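Chitinase (Paenibacillus sp. FPU-7, PDB 5GZT) probably hydrolyses internal beta-1,4 linkages between N-acetylglucosamine units in chitin and chitodextrins, as a family 18 glycoside hydrolase. Local coordinates at residues A689-V694 with K739-L744. Numbering follows the deposited sequence.
Sequences ASDVTV and KASAVL. With FMT (formic acid), chain J.
D691 lies against the 3-10 turn 740-742 and meets it with CB, CG and OD1. Its CB packs on the methyl of A742, CB to CB at 3.7 Å, and its CG comes to 3.8 Å from the CA of A742. With CG set beside the backbone N (chi1 -65°), the carboxylate is carried along the turn to S741. There OD1 accepts a hydrogen bond from the hydroxyl OG of S741 at 2.6 Å, met on the anti side and 30° out of the carboxylate plane. The other oxygen, OD2, forms a salt bridge with K684 and accepts the backbone N-H of S688. These bonds fix the rotation of the buried carboxylate, and the lysine probably offsets its charge. Were D691 an alanine, the hydroxyl of S741 would probably lose this acceptor and K684 its carboxylate mate. Both segments belong to the immunoglobulin-like domain of a chain that also holds two family 18 regions. Strand 692-695 is an outermost strand of its mixed sheet, beside strand 732-738, and this contact extends their pairing past the strand end: the backbone N of K739 donates to O of D691 at 2.8 Å, nearly straight at 160°. CG of K739 sits 3.3 Å from the same O of D691; the bend at chi2 then takes CD to 4.1 Å from CG2 of T693, and a further bend at chi3 leads the ammonium away to a salt bridge with D750. On the more open side, a water donates both to O of S690 and to OG of S741, bridging the two 3-10 turns.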
loop_
_atom_site.group_PDB
_atom_site.type_symbol
_atom_site.label_atom_id
_atom_site.label_comp_id
_atom_site.label_asym_id
_atom_site.label_seq_id
_atom_site.Cartn_x
_atom_site.Cartn_y
_atom_site.Cartn_z
ATOM N N ALA B 689 -27.037 -3.588 -26.442
ATOM C CA ALA B 689 -26.933 -2.506 -27.477
ATOM C C ALA B 689 -26.943 -1.099 -26.867
ATOM O O ALA B 689 -26.274 -0.181 -27.354
ATOM C CB ALA B 689 -28.106 -2.647 -28.471
ATOM N N SER B 690 -27.687 -0.939 -25.770
ATOM C CA SER B 690 -27.926 0.380 -25.169
ATOM C C SER B 690 -26.703 0.785 -24.321
ATOM O O SER B 690 -26.572 1.949 -23.891
ATOM C CB SER B 690 -29.323 0.397 -24.438
ATOM O OG SER B 690 -29.273 -0.477 -23.305
ATOM N N ASP B 691 -25.730 -0.150 -24.131
ATOM C CA ASP B 691 -24.555 0.162 -23.376
ATOM C C ASP B 691 -23.433 0.897 -24.158
ATOM O O ASP B 691 -22.449 1.350 -23.557
ATOM C CB ASP B 691 -23.954 -1.136 -22.846
ATOM C CG ASP B 691 -24.887 -1.856 -21.827
ATOM O OD1 ASP B 691 -25.703 -1.136 -21.213
ATOM O OD2 ASP B 691 -24.690 -3.105 -21.710
ATOM N N VAL B 692 -23.581 0.995 -25.467
ATOM C CA VAL B 692 -22.602 1.640 -26.314
ATOM C C VAL B 692 -23.332 2.494 -27.365
ATOM O O VAL B 692 -24.279 1.970 -28.030
ATOM C CB VAL B 692 -21.752 0.581 -27.060
ATOM C CG1 VAL B 692 -20.738 1.243 -27.991
ATOM C CG2 VAL B 692 -20.944 -0.266 -26.073
ATOM N N THR B 693 -22.838 3.714 -27.631
ATOM C CA THR B 693 -23.381 4.462 -28.773
ATOM C C THR B 693 -22.293 4.696 -29.795
ATOM O O THR B 693 -21.149 5.056 -29.439
ATOM C CB THR B 693 -23.964 5.834 -28.372
ATOM O OG1 THR B 693 -22.886 6.676 -28.035
ATOM C CG2 THR B 693 -24.867 5.747 -27.169
ATOM N N VAL B 694 -22.605 4.488 -31.059
ATOM C CA VAL B 694 -21.641 4.638 -32.132
ATOM C C VAL B 694 -22.209 5.699 -33.098
ATOM O O VAL B 694 -23.321 5.553 -33.543
ATOM C CB VAL B 694 -21.455 3.315 -32.899
ATOM C CG1 VAL B 694 -20.388 3.491 -34.028
ATOM C CG2 VAL B 694 -21.131 2.158 -31.880
ATOM N N LYS B 739 -21.064 3.476 -22.344
ATOM C CA LYS B 739 -21.923 4.105 -21.334
ATOM C C LYS B 739 -21.636 3.544 -19.975
ATOM O O LYS B 739 -21.105 2.416 -19.863
ATOM C CB LYS B 739 -23.392 3.867 -21.647
ATOM C CG LYS B 739 -23.805 4.299 -23.005
ATOM C CD LYS B 739 -23.939 5.776 -23.171
ATOM C CE LYS B 739 -25.255 6.291 -22.594
ATOM N NZ LYS B 739 -25.090 7.767 -22.315
ATOM N N ALA B 740 -22.007 4.329 -18.938
ATOM C CA ALA B 740 -21.952 3.906 -17.539
ATOM C C ALA B 740 -22.642 2.539 -17.359
ATOM O O ALA B 740 -22.203 1.718 -16.576
ATOM C CB ALA B 740 -22.570 4.954 -16.607
ATOM N N SER B 741 -23.710 2.307 -18.063
ATOM C CA SER B 741 -24.472 1.056 -17.932
ATOM C C SER B 741 -23.703 -0.171 -18.449
ATOM O O SER B 741 -24.098 -1.290 -18.157
ATOM C CB SER B 741 -25.787 1.209 -18.632
ATOM O OG SER B 741 -25.585 1.227 -20.061
ATOM N N ALA B 742 -22.602 0.030 -19.193
ATOM C CA ALA B 742 -21.832 -1.113 -19.760
ATOM C C ALA B 742 -21.006 -1.838 -18.755
ATOM O O ALA B 742 -20.657 -2.973 -19.007
ATOM C CB ALA B 742 -20.904 -0.643 -20.899
ATOM N N VAL B 743 -20.644 -1.183 -17.643
ATOM C CA VAL B 743 -19.601 -1.720 -16.757
ATOM C C VAL B 743 -20.222 -2.251 -15.448
ATOM O O VAL B 743 -21.351 -1.955 -15.116
ATOM C CB VAL B 743 -18.517 -0.691 -16.422
ATOM C CG1 VAL B 743 -17.820 -0.255 -17.737
ATOM C CG2 VAL B 743 -19.084 0.546 -15.706
ATOM N N LEU B 744 -19.404 -2.986 -14.732
ATOM C CA LEU B 744 -19.717 -3.696 -13.527
ATOM C C LEU B 744 -19.605 -2.760 -12.338
ATOM O O LEU B 744 -20.268 -2.961 -11.368
ATOM C CB LEU B 744 -18.681 -4.879 -13.365
ATOM C CG LEU B 744 -18.939 -6.061 -14.311
ATOM C CD1 LEU B 744 -17.869 -7.165 -14.200
ATOM C CD2 LEU B 744 -20.276 -6.679 -14.112
HETATM C C FMT J . -26.125 3.914 -31.301
HETATM O O1 FMT J . -25.228 3.025 -31.356
HETATM O O2 FMT J . -26.899 4.192 -30.200
HETATM O O HOH W 1 -27.255 3.079 -21.299
#